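Local coordinates for ribose 5-phosphate isomerase (Giardia lamblia, PDB 3S5P), which probably interconverts ribose 5-phosphate and ribulose 5-phosphate, an isomerisation of the pentose phosphate pathway, at residues Asp34-Leu39 and Ile83-Thr88; Ile94-Asn97 and Gly101-Cys104; Asn123-Gly128 and Ser142-Thr147. All coordinates share one frame; numbering follows the deposited sequence.

Interaction 1: Asp34-Leu39 and Ile83-Thr88; sequences DLRMFL and ILVCGT. With SO4 (sulfate ion), chain C.
Arg36 of helix 33-45 and Val85 of strand 81-86 mark the nearest backbone approach, with their CA atoms 6.2 Å apart. The helix lies over the sheet and runs back nearly antiparallel to the strand: the short axes pass at 8.7 Å with 151° between their directions. The contact is apolar and centres on Val85, whose two methyls divide the helix between them. Val85 CG1 stands anti to the backbone N (chi1 -172°) and comes within 3.5 Å of Leu35 CD2. Val85 CG2 takes the other side, 4.0 Å from Leu39 CD1 and beside the backbone at Arg36 CA. Leu35 and Leu39, one helical turn apart, thus bracket the valine, each crossing it at a slant. The aliphatic start of Arg36 lies along CG2, while its guanidinium leads away from the strand, where NH2 bonds to Ser28 and Thr55 and NE to Gln40. Leu39 also reaches Phe26 and Leu127 on the strands flanking 81-86.

Leu84 and Cys86 point to the opposite side of the sheet, toward Ile92 of helix 90-97. Beyond Cys86 the chain turns into a glycine-containing loop that holds a sulfate, probably from the crystallisation liquor. Thr88 N donates to sulfate O2 at 2.9 Å and nearly straight (161°). A second bond to the same oxygen, from the amide of Gly87, is bent and weak. Cys86 CB touches sulfate O3 at 3.4 Å, and Gly91 N and Ile92 N bring further bonds from the start of helix 90-97. The pairing of helix and strand is that of a Rossmann-type alpha/beta sandwich, and the loop after the strand offers its backbone amides to an anion, consistent with a place in the substrate pocket of RpiB enzymes.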
ATOM      1  N   ASP A  34      -9.843  -7.290  18.347  1.00 73.75           N
ATOM      2  CA  ASP A  34      -8.790  -7.275  19.372  1.00 73.53           C
ATOM      3  C   ASP A  34      -7.746  -6.200  19.056  1.00 67.51           C
ATOM      4  O   ASP A  34      -7.543  -5.290  19.845  1.00 66.74           O
ATOM      5  CB  ASP A  34      -8.085  -8.636  19.489  1.00 76.18           C
ATOM      6  CG  ASP A  34      -9.039  -9.777  19.753  1.00 83.70           C
ATOM      7  OD1 ASP A  34      -8.897 -10.438  20.805  1.00 87.84           O
ATOM      8  OD2 ASP A  34      -9.919 -10.016  18.898  1.00 86.18           O
ATOM      9  N   LEU A  35      -7.102  -6.304  17.895  1.00 64.25           N
ATOM     10  CA  LEU A  35      -6.119  -5.306  17.469  1.00 59.21           C
ATOM     11  C   LEU A  35      -6.696  -3.889  17.500  1.00 56.28           C
ATOM     12  O   LEU A  35      -6.074  -2.986  18.039  1.00 53.45           O
ATOM     13  CB  LEU A  35      -5.528  -5.659  16.102  1.00 57.18           C
ATOM     14  CG  LEU A  35      -4.328  -4.816  15.678  1.00 54.18           C
ATOM     15  CD1 LEU A  35      -3.174  -4.898  16.705  1.00 53.89           C
ATOM     16  CD2 LEU A  35      -3.881  -5.233  14.299  1.00 52.58           C
ATOM     17  N   ARG A  36      -7.909  -3.718  16.974  1.00 57.56           N
ATOM     18  CA  ARG A  36      -8.531  -2.385  16.899  1.00 56.07           C
ATOM     19  C   ARG A  36      -8.624  -1.723  18.268  1.00 57.51           C
ATOM     20  O   ARG A  36      -8.170  -0.578  18.448  1.00 53.91           O
ATOM     21  CB  ARG A  36      -9.920  -2.429  16.262  1.00 57.33           C
ATOM     22  CG  ARG A  36     -10.328  -1.045  15.794  1.00 56.10           C
ATOM     23  CD  ARG A  36     -11.756  -0.931  15.339  1.00 57.12           C
ATOM     24  NE  ARG A  36     -12.685  -1.006  16.462  1.00 61.35           N
ATOM     25  CZ  ARG A  36     -13.581  -1.979  16.619  1.00 66.26           C
ATOM     26  NH1 ARG A  36     -14.388  -1.967  17.673  1.00 71.22           N
ATOM     27  NH2 ARG A  36     -13.676  -2.964  15.727  1.00 65.19           N
ATOM     28  N   MET A  37      -9.190  -2.481  19.214  1.00 61.74           N
ATOM     29  CA  MET A  37      -9.373  -2.074  20.607  1.00 65.67           C
ATOM     30  C   MET A  37      -8.066  -1.771  21.288  1.00 63.58           C
ATOM     31  O   MET A  37      -7.945  -0.801  22.042  1.00 64.30           O
ATOM     32  CB  MET A  37     -10.065  -3.193  21.395  1.00 71.87           C
ATOM     33  CG  MET A  37     -11.419  -3.539  20.876  1.00 76.94           C
ATOM     34  SD  MET A  37     -12.624  -2.539  21.726  1.00 88.67           S
ATOM     35  CE  MET A  37     -12.999  -3.646  23.097  1.00 89.78           C
ATOM     36  N   PHE A  38      -7.100  -2.641  21.036  1.00 61.89           N
ATOM     37  CA  PHE A  38      -5.771  -2.494  21.577  1.00 60.51           C
ATOM     38  C   PHE A  38      -5.145  -1.166  21.074  1.00 56.42           C
ATOM     39  O   PHE A  38      -4.674  -0.360  21.877  1.00 56.83           O
ATOM     40  CB  PHE A  38      -4.959  -3.736  21.195  1.00 60.10           C
ATOM     41  CG  PHE A  38      -3.507  -3.623  21.475  1.00 58.60           C
ATOM     42  CD1 PHE A  38      -3.010  -3.893  22.746  1.00 61.05           C
ATOM     43  CD2 PHE A  38      -2.624  -3.259  20.461  1.00 52.66           C
ATOM     44  CE1 PHE A  38      -1.664  -3.786  23.015  1.00 59.16           C
ATOM     45  CE2 PHE A  38      -1.268  -3.154  20.713  1.00 52.10           C
ATOM     46  CZ  PHE A  38      -0.783  -3.411  21.993  1.00 55.23           C
ATOM     47  N   LEU A  39      -5.179  -0.933  19.759  1.00 53.27           N
ATOM     48  CA  LEU A  39      -4.668   0.317  19.157  1.00 49.76           C
ATOM     49  C   LEU A  39      -5.459   1.534  19.633  1.00 50.64           C
ATOM     50  O   LEU A  39      -4.885   2.609  19.844  1.00 48.81           O
ATOM     51  CB  LEU A  39      -4.683   0.255  17.616  1.00 47.13           C
ATOM     52  CG  LEU A  39      -3.883  -0.874  16.959  1.00 45.68           C
ATOM     53  CD1 LEU A  39      -4.190  -0.929  15.491  1.00 42.98           C
ATOM     54  CD2 LEU A  39      -2.404  -0.651  17.184  1.00 44.03           C
ATOM     55  N   ILE A  83      -7.940   4.708  10.907  1.00 41.18           N
ATOM     56  CA  ILE A  83      -7.086   3.535  11.010  1.00 39.61           C
ATOM     57  C   ILE A  83      -7.956   2.329  10.698  1.00 40.71           C
ATOM     58  O   ILE A  83      -8.996   2.166  11.301  1.00 41.05           O
ATOM     59  CB  ILE A  83      -6.514   3.372  12.424  1.00 40.08           C
ATOM     60  CG1 ILE A  83      -5.992   4.718  12.948  1.00 38.69           C
ATOM     61  CG2 ILE A  83      -5.474   2.189  12.465  1.00 38.79           C
ATOM     62  CD1 ILE A  83      -4.911   5.408  12.012  1.00 32.43           C
ATOM     63  N   LEU A  84      -7.501   1.489   9.769  1.00 40.11           N
ATOM     64  CA  LEU A  84      -8.285   0.379   9.304  1.00 40.99           C
ATOM     65  C   LEU A  84      -7.572  -0.961   9.512  1.00 41.59           C
ATOM     66  O   LEU A  84      -6.587  -1.265   8.843  1.00 40.09           O
ATOM     67  CB  LEU A  84      -8.623   0.597   7.838  1.00 40.73           C
ATOM     68  CG  LEU A  84      -9.314   1.892   7.446  1.00 40.39           C
ATOM     69  CD1 LEU A  84      -9.253   2.003   5.945  1.00 42.29           C
ATOM     70  CD2 LEU A  84     -10.752   1.952   7.948  1.00 43.21           C
ATOM     71  N   VAL A  85      -8.086  -1.744  10.461  1.00 43.72           N
ATOM     72  CA  VAL A  85      -7.565  -3.070  10.789  1.00 44.34           C
ATOM     73  C   VAL A  85      -8.272  -4.127   9.942  1.00 46.48           C
ATOM     74  O   VAL A  85      -9.486  -4.328  10.010  1.00 46.86           O
ATOM     75  CB  VAL A  85      -7.705  -3.355  12.292  1.00 45.45           C
ATOM     76  CG1 VAL A  85      -6.984  -4.652  12.691  1.00 44.32           C
ATOM     77  CG2 VAL A  85      -7.163  -2.151  13.098  1.00 45.18           C
ATOM     78  N   CYS A  86      -7.472  -4.801   9.134  1.00 47.32           N
ATOM     79  CA  CYS A  86      -7.954  -5.736   8.121  1.00 49.80           C
ATOM     80  C   CYS A  86      -7.264  -7.123   8.265  1.00 49.37           C
ATOM     81  O   CYS A  86      -6.569  -7.384   9.256  1.00 49.67           O
ATOM     82  CB  CYS A  86      -7.611  -5.123   6.752  1.00 49.57           C
ATOM     83  SG  CYS A  86      -7.673  -3.238   6.630  1.00 54.77           S
ATOM     84  N   GLY A  87      -7.440  -8.004   7.280  1.00 48.93           N
ATOM     85  CA  GLY A  87      -6.734  -9.285   7.267  1.00 47.89           C
ATOM     86  C   GLY A  87      -5.262  -9.043   6.923  1.00 45.88           C
ATOM     87  O   GLY A  87      -4.394  -9.202   7.771  1.00 45.94           O
ATOM     88  N   THR A  88      -5.000  -8.649   5.679  1.00 43.64           N
ATOM     89  CA  THR A  88      -3.668  -8.242   5.218  1.00 42.29           C
ATOM     90  C   THR A  88      -3.574  -6.724   5.098  1.00 40.07           C
ATOM     91  O   THR A  88      -2.502  -6.144   5.218  1.00 39.87           O
ATOM     92  CB  THR A  88      -3.345  -8.848   3.836  1.00 42.84           C
ATOM     93  OG1 THR A  88      -4.256  -8.297   2.864  1.00 42.89           O
ATOM     94  CG2 THR A  88      -3.486 -10.398   3.871  1.00 43.19           C
TER
HETATM   95  S   SO4 C 146      -7.999  -7.323   3.144  1.00 54.93           S
HETATM   96  O1  SO4 C 146      -7.612  -7.939   1.850  1.00 50.55           O
HETATM   97  O2  SO4 C 146      -7.507  -8.219   4.205  1.00 54.97           O
HETATM   98  O3  SO4 C 146      -7.561  -5.954   3.501  1.00 51.22           O
HETATM   99  O4  SO4 C 146      -9.470  -7.237   3.132  1.00 57.87           O

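Interaction 2: Ile94-Asn97 and Gly101-Cys104; sequences IAAN and GIRC
Asn97 clamps Cys104 through both ends of its side-chain amide. Cys104 N donates to Asn97 OD1 over 2.8 Å in an almost perfectly straight bond (175°), although it approaches from 32° off the carbonyl plane. The return bond, from Asn97 ND2 to Cys104 O, is 3.0 Å long and lies in the carbonyl plane, on a lone pair; it leaves the asparagine close to its own amide plane. Two bonds to the N and O of a single residue fix the rotation of the amide and give its buried oxygen and nitrogen one partner each, much as a neighbouring strand would serve that backbone edge. The side chain reaches there because its CG stands anti to the carbonyl carbon (chi1 -78°), which swings the amide out beside helix 90-97.

Next to this clamp the packing is close. Ala96 CB rests 3.8 Å from Cys104 CB and only slightly farther from its SG. Ile102 lies against the same turn: its CG2 lies 3.4 Å from Ala96 O and 4.2 Å from Ala96 CB, while the end of the side chain leads away from Ala96, and Ile102 also packs on Cys71 and Thr75 of helix 65-75. Arg103 turns its side chain away from the helix, its NE bonded to Asn121 O.

Asn97 thus ties helix 90-97 to the start of strand 104-106 across the short connection between them. Arg103 pairs its backbone with Asn123 and Ala124, while Cys104 packs on Ala124 and Ala126, joining this strand to strand 124-128. The second subunit approaches too: Lys98 of that chain bonds through NZ to Asn97 O and Ile102 O, and its Ile94 packs on Asn97 and Arg103, so the clamp sits at the dimer interface.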
ATOM      1  N   ILE A  94      -6.654  -1.029  -1.310  1.00 39.28           N
ATOM      2  CA  ILE A  94      -7.078  -0.858  -2.686  1.00 38.95           C
ATOM      3  C   ILE A  94      -8.429  -0.140  -2.715  1.00 39.56           C
ATOM      4  O   ILE A  94      -8.592   0.836  -3.414  1.00 38.91           O
ATOM      5  CB  ILE A  94      -7.226  -2.222  -3.383  1.00 40.23           C
ATOM      6  CG1 ILE A  94      -5.863  -2.839  -3.690  1.00 39.23           C
ATOM      7  CG2 ILE A  94      -8.028  -2.085  -4.658  1.00 40.22           C
ATOM      8  CD1 ILE A  94      -5.956  -4.350  -4.043  1.00 39.34           C
ATOM      9  N   ALA A  95      -9.401  -0.637  -1.948  1.00 40.16           N
ATOM     10  CA  ALA A  95     -10.749  -0.059  -1.985  1.00 40.83           C
ATOM     11  C   ALA A  95     -10.732   1.365  -1.427  1.00 40.28           C
ATOM     12  O   ALA A  95     -11.406   2.248  -1.971  1.00 41.07           O
ATOM     13  CB  ALA A  95     -11.775  -0.968  -1.236  1.00 40.45           C
ATOM     14  N   ALA A  96      -9.958   1.584  -0.358  1.00 38.95           N
ATOM     15  CA  ALA A  96      -9.884   2.898   0.261  1.00 39.15           C
ATOM     16  C   ALA A  96      -9.263   3.908  -0.692  1.00 39.51           C
ATOM     17  O   ALA A  96      -9.773   5.034  -0.869  1.00 40.00           O
ATOM     18  CB  ALA A  96      -9.114   2.853   1.560  1.00 37.53           C
ATOM     19  N   ASN A  97      -8.165   3.519  -1.326  1.00 39.74           N
ATOM     20  CA  ASN A  97      -7.573   4.400  -2.333  1.00 40.33           C
ATOM     21  C   ASN A  97      -8.458   4.690  -3.552  1.00 42.20           C
ATOM     22  O   ASN A  97      -8.213   5.682  -4.232  1.00 42.45           O
ATOM     23  CB  ASN A  97      -6.204   3.904  -2.761  1.00 39.40           C
ATOM     24  CG  ASN A  97      -5.167   4.229  -1.761  1.00 36.97           C
ATOM     25  OD1 ASN A  97      -5.063   5.377  -1.330  1.00 35.75           O
ATOM     26  ND2 ASN A  97      -4.396   3.226  -1.348  1.00 33.24           N
ATOM     27  N   GLY A 101     -10.153  11.726  -2.427  1.00 42.57           N
ATOM     28  CA  GLY A 101      -9.737  12.398  -1.206  1.00 42.28           C
ATOM     29  C   GLY A 101      -9.233  11.520  -0.076  1.00 40.94           C
ATOM     30  O   GLY A 101      -9.022  12.006   1.034  1.00 41.13           O
ATOM     31  N   ILE A 102      -9.054  10.233  -0.356  1.00 40.43           N
ATOM     32  CA  ILE A 102      -8.475   9.272   0.574  1.00 39.32           C
ATOM     33  C   ILE A 102      -7.135   8.771   0.043  1.00 38.52           C
ATOM     34  O   ILE A 102      -7.000   8.364  -1.112  1.00 37.20           O
ATOM     35  CB  ILE A 102      -9.402   8.054   0.816  1.00 39.94           C
ATOM     36  CG1 ILE A 102     -10.704   8.474   1.505  1.00 42.22           C
ATOM     37  CG2 ILE A 102      -8.721   7.003   1.701  1.00 39.46           C
ATOM     38  CD1 ILE A 102     -10.571   8.707   3.009  1.00 43.68           C
ATOM     39  N   ARG A 103      -6.141   8.806   0.918  1.00 38.09           N
ATOM     40  CA  ARG A 103      -4.833   8.285   0.618  1.00 37.06           C
ATOM     41  C   ARG A 103      -4.477   7.269   1.705  1.00 36.62           C
ATOM     42  O   ARG A 103      -4.152   7.640   2.852  1.00 37.10           O
ATOM     43  CB  ARG A 103      -3.832   9.431   0.566  1.00 36.65           C
ATOM     44  CG  ARG A 103      -4.082  10.332  -0.630  1.00 39.19           C
ATOM     45  CD  ARG A 103      -3.438  11.728  -0.499  1.00 39.98           C
ATOM     46  NE  ARG A 103      -3.992  12.546   0.589  1.00 38.89           N
ATOM     47  CZ  ARG A 103      -5.116  13.244   0.502  1.00 42.53           C
ATOM     48  NH1 ARG A 103      -5.876  13.163  -0.597  1.00 42.93           N
ATOM     49  NH2 ARG A 103      -5.514  13.983   1.537  1.00 42.88           N
ATOM     50  N   CYS A 104      -4.527   5.997   1.329  1.00 35.27           N
ATOM     51  CA  CYS A 104      -4.392   4.928   2.280  1.00 35.70           C
ATOM     52  C   CYS A 104      -3.054   4.222   2.117  1.00 35.42           C
ATOM     53  O   CYS A 104      -2.669   3.773   1.021  1.00 35.60           O
ATOM     54  CB  CYS A 104      -5.575   3.964   2.187  1.00 35.77           C
ATOM     55  SG  CYS A 104      -5.537   2.579   3.330  1.00 36.70           S
TER

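Interaction 3: Asn123-Gly128 and Ser142-Thr147; sequences NALALG and SRFLST
Phe144 lays one ring face on Leu125, a helix-on-strand contact of the Rossmann-type alpha/beta sandwich in which helix 134-146 packs against strand 124-128. The CA atoms of Leu125 and Phe144 are 7.6 Å apart, and the side chains slide past each other in opposite directions. Leu125 CB sits almost exactly over the middle of the Phe144 ring, 3.7 Å from its centroid and 7° off the normal, a well-formed CH-pi contact. From there the leucine runs back toward the helix: Leu125 CD1 meets Phe144 CD1 at 3.9 Å, and CD2 comes near the root of the ring at Phe144 CB and CG. The ring goes the other way. With CG anti to the backbone N (chi1 -173°) it extends from the helix to the strand, bringing Phe144 CZ within 3.6 Å of Ala124 O. That oxygen approaches obliquely, whereas Asn123 C lies at the ring edge, near its plane.

The rest of the ring's surroundings come from Ala113 and Arg117 of helix 110-118 and from Ala122, while Leu125 also packs on Ile83 and Cys107. The phenylalanine thus fills the join between two helices on one side of the sheet. The polar groups of Asn123 point away from it, with OD1 accepting from Arg103 N and ND2 donating to Gly101 O. Three residues on from the ring, Thr147 folds its side chain back onto the preceding turn, and Thr147 OG1 donates a 2.7 Å hydrogen bond to Arg143 O from a position 29° out of the carbonyl plane.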
ATOM      1  N   ASN A 123      -4.064   9.902   4.796  1.00 35.71           N
ATOM      2  CA  ASN A 123      -5.024  10.171   5.844  1.00 36.31           C
ATOM      3  C   ASN A 123      -5.743   8.887   6.271  1.00 36.41           C
ATOM      4  O   ASN A 123      -6.710   8.942   6.997  1.00 37.13           O
ATOM      5  CB  ASN A 123      -6.044  11.271   5.405  1.00 36.55           C
ATOM      6  CG  ASN A 123      -6.654  11.000   4.045  1.00 35.43           C
ATOM      7  OD1 ASN A 123      -6.472   9.929   3.477  1.00 36.08           O
ATOM      8  ND2 ASN A 123      -7.381  11.971   3.512  1.00 33.27           N
ATOM      9  N   ALA A 124      -5.293   7.734   5.769  1.00 36.35           N
ATOM     10  CA  ALA A 124      -5.817   6.441   6.205  1.00 36.41           C
ATOM     11  C   ALA A 124      -4.640   5.517   6.372  1.00 36.35           C
ATOM     12  O   ALA A 124      -3.726   5.522   5.546  1.00 36.65           O
ATOM     13  CB  ALA A 124      -6.798   5.875   5.190  1.00 37.13           C
ATOM     14  N   LEU A 125      -4.632   4.750   7.454  1.00 36.35           N
ATOM     15  CA  LEU A 125      -3.603   3.755   7.657  1.00 35.60           C
ATOM     16  C   LEU A 125      -4.285   2.391   7.589  1.00 36.74           C
ATOM     17  O   LEU A 125      -5.282   2.166   8.286  1.00 38.09           O
ATOM     18  CB  LEU A 125      -2.967   3.950   9.040  1.00 35.33           C
ATOM     19  CG  LEU A 125      -1.970   2.872   9.512  1.00 35.12           C
ATOM     20  CD1 LEU A 125      -0.730   2.832   8.600  1.00 33.10           C
ATOM     21  CD2 LEU A 125      -1.542   3.091  10.964  1.00 33.23           C
ATOM     22  N   ALA A 126      -3.767   1.489   6.761  1.00 36.47           N
ATOM     23  CA  ALA A 126      -4.248   0.109   6.755  1.00 36.90           C
ATOM     24  C   ALA A 126      -3.270  -0.781   7.480  1.00 36.65           C
ATOM     25  O   ALA A 126      -2.068  -0.705   7.234  1.00 36.49           O
ATOM     26  CB  ALA A 126      -4.456  -0.391   5.345  1.00 37.03           C
ATOM     27  N   LEU A 127      -3.781  -1.622   8.374  1.00 36.95           N
ATOM     28  CA  LEU A 127      -2.958  -2.608   9.047  1.00 36.44           C
ATOM     29  C   LEU A 127      -3.506  -4.034   8.857  1.00 37.16           C
ATOM     30  O   LEU A 127      -4.704  -4.246   8.850  1.00 38.10           O
ATOM     31  CB  LEU A 127      -2.858  -2.284  10.530  1.00 36.59           C
ATOM     32  CG  LEU A 127      -2.171  -0.977  10.929  1.00 37.70           C
ATOM     33  CD1 LEU A 127      -2.519  -0.656  12.343  1.00 37.26           C
ATOM     34  CD2 LEU A 127      -0.631  -1.070  10.739  1.00 36.52           C
ATOM     35  N   GLY A 128      -2.624  -5.005   8.699  1.00 36.74           N
ATOM     36  CA  GLY A 128      -3.036  -6.391   8.519  1.00 39.22           C
ATOM     37  C   GLY A 128      -2.934  -7.117   9.846  1.00 40.06           C
ATOM     38  O   GLY A 128      -1.829  -7.447  10.271  1.00 40.06           O
ATOM     39  N   SER A 142       1.643   4.844  16.080  1.00 41.07           N
ATOM     40  CA  SER A 142       2.188   5.995  16.810  1.00 42.54           C
ATOM     41  C   SER A 142       3.040   6.905  15.896  1.00 42.05           C
ATOM     42  O   SER A 142       2.985   8.136  15.995  1.00 43.56           O
ATOM     43  CB  SER A 142       2.957   5.520  18.049  1.00 43.71           C
ATOM     44  OG  SER A 142       4.124   6.284  18.238  1.00 45.34           O
ATOM     45  N   ARG A 143       3.818   6.316  14.995  1.00 40.65           N
ATOM     46  CA  ARG A 143       4.611   7.116  14.045  1.00 40.22           C
ATOM     47  C   ARG A 143       3.717   7.771  12.979  1.00 39.47           C
ATOM     48  O   ARG A 143       3.916   8.931  12.618  1.00 39.65           O
ATOM     49  CB  ARG A 143       5.710   6.277  13.409  1.00 40.09           C
ATOM     50  CG  ARG A 143       6.560   7.006  12.388  1.00 41.84           C
ATOM     51  CD  ARG A 143       7.434   8.066  13.020  1.00 46.43           C
ATOM     52  NE  ARG A 143       8.073   7.483  14.180  1.00 51.89           N
ATOM     53  CZ  ARG A 143       9.224   6.821  14.155  1.00 56.39           C
ATOM     54  NH1 ARG A 143       9.917   6.667  13.012  1.00 55.43           N
ATOM     55  NH2 ARG A 143       9.693   6.332  15.291  1.00 56.81           N
ATOM     56  N   PHE A 144       2.697   7.049  12.526  1.00 38.36           N
ATOM     57  CA  PHE A 144       1.696   7.612  11.600  1.00 37.76           C
ATOM     58  C   PHE A 144       1.011   8.864  12.219  1.00 39.31           C
ATOM     59  O   PHE A 144       0.804   9.879  11.542  1.00 39.09           O
ATOM     60  CB  PHE A 144       0.666   6.521  11.229  1.00 36.05           C
ATOM     61  CG  PHE A 144      -0.323   6.919  10.155  1.00 35.72           C
ATOM     62  CD1 PHE A 144      -0.040   6.710   8.805  1.00 33.77           C
ATOM     63  CD2 PHE A 144      -1.576   7.440  10.491  1.00 36.81           C
ATOM     64  CE1 PHE A 144      -0.961   7.028   7.803  1.00 32.52           C
ATOM     65  CE2 PHE A 144      -2.518   7.770   9.466  1.00 37.15           C
ATOM     66  CZ  PHE A 144      -2.187   7.564   8.122  1.00 31.53           C
ATOM     67  N   LEU A 145       0.681   8.809  13.511  1.00 40.99           N
ATOM     68  CA  LEU A 145      -0.127   9.883  14.115  1.00 42.37           C
ATOM     69  C   LEU A 145       0.704  11.114  14.452  1.00 44.19           C
ATOM     70  O   LEU A 145       0.173  12.229  14.538  1.00 45.56           O
ATOM     71  CB  LEU A 145      -0.882   9.369  15.347  1.00 43.17           C
ATOM     72  CG  LEU A 145      -1.980   8.303  15.183  1.00 41.70           C
ATOM     73  CD1 LEU A 145      -2.635   8.024  16.564  1.00 40.04           C
ATOM     74  CD2 LEU A 145      -3.060   8.644  14.128  1.00 36.65           C
ATOM     75  N   SER A 146       2.011  10.923  14.632  1.00 44.46           N
ATOM     76  CA  SER A 146       2.858  12.040  15.063  1.00 46.44           C
ATOM     77  C   SER A 146       3.704  12.647  13.949  1.00 46.76           C
ATOM     78  O   SER A 146       4.446  13.583  14.197  1.00 49.50           O
ATOM     79  CB  SER A 146       3.759  11.624  16.224  1.00 47.21           C
ATOM     80  OG  SER A 146       4.707  10.649  15.818  1.00 47.11           O
ATOM     81  N   THR A 147       3.625  12.118  12.729  1.00 45.25           N
ATOM     82  CA  THR A 147       4.407  12.653  11.619  1.00 44.30           C
ATOM     83  C   THR A 147       3.494  13.549  10.796  1.00 45.00           C
ATOM     84  O   THR A 147       2.372  13.171  10.507  1.00 44.13           O
ATOM     85  CB  THR A 147       4.983  11.508  10.747  1.00 42.47           C
ATOM     86  OG1 THR A 147       5.747  10.627  11.573  1.00 40.44           O
ATOM     87  CG2 THR A 147       5.877  12.045   9.647  1.00 41.05           C
TER

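In the fold
The three contacts follow one another along the chain and are built on one parallel sheet ordered 49-54, 23-28, 81-86, 124-128, 104-106. Interactions 1 and 3, with centres 11 Å apart, share its middle: strands 81-86 and 124-128 are neighbours, probably bonded by Leu84 N to Leu125 O (2.8 Å), and helices 33-45 and 134-146 lie on the same side. Interaction 2 lies toward strand 104-106 and helix 90-97, its centre about 17 Å from that of interaction 1 and 13 Å from that of interaction 3. Asn123 joins interactions 2 and 3. Helix 90-97 leads from the sulfate loop of interaction 1 into interaction 2, linking the probable substrate pocket to the dimer interface.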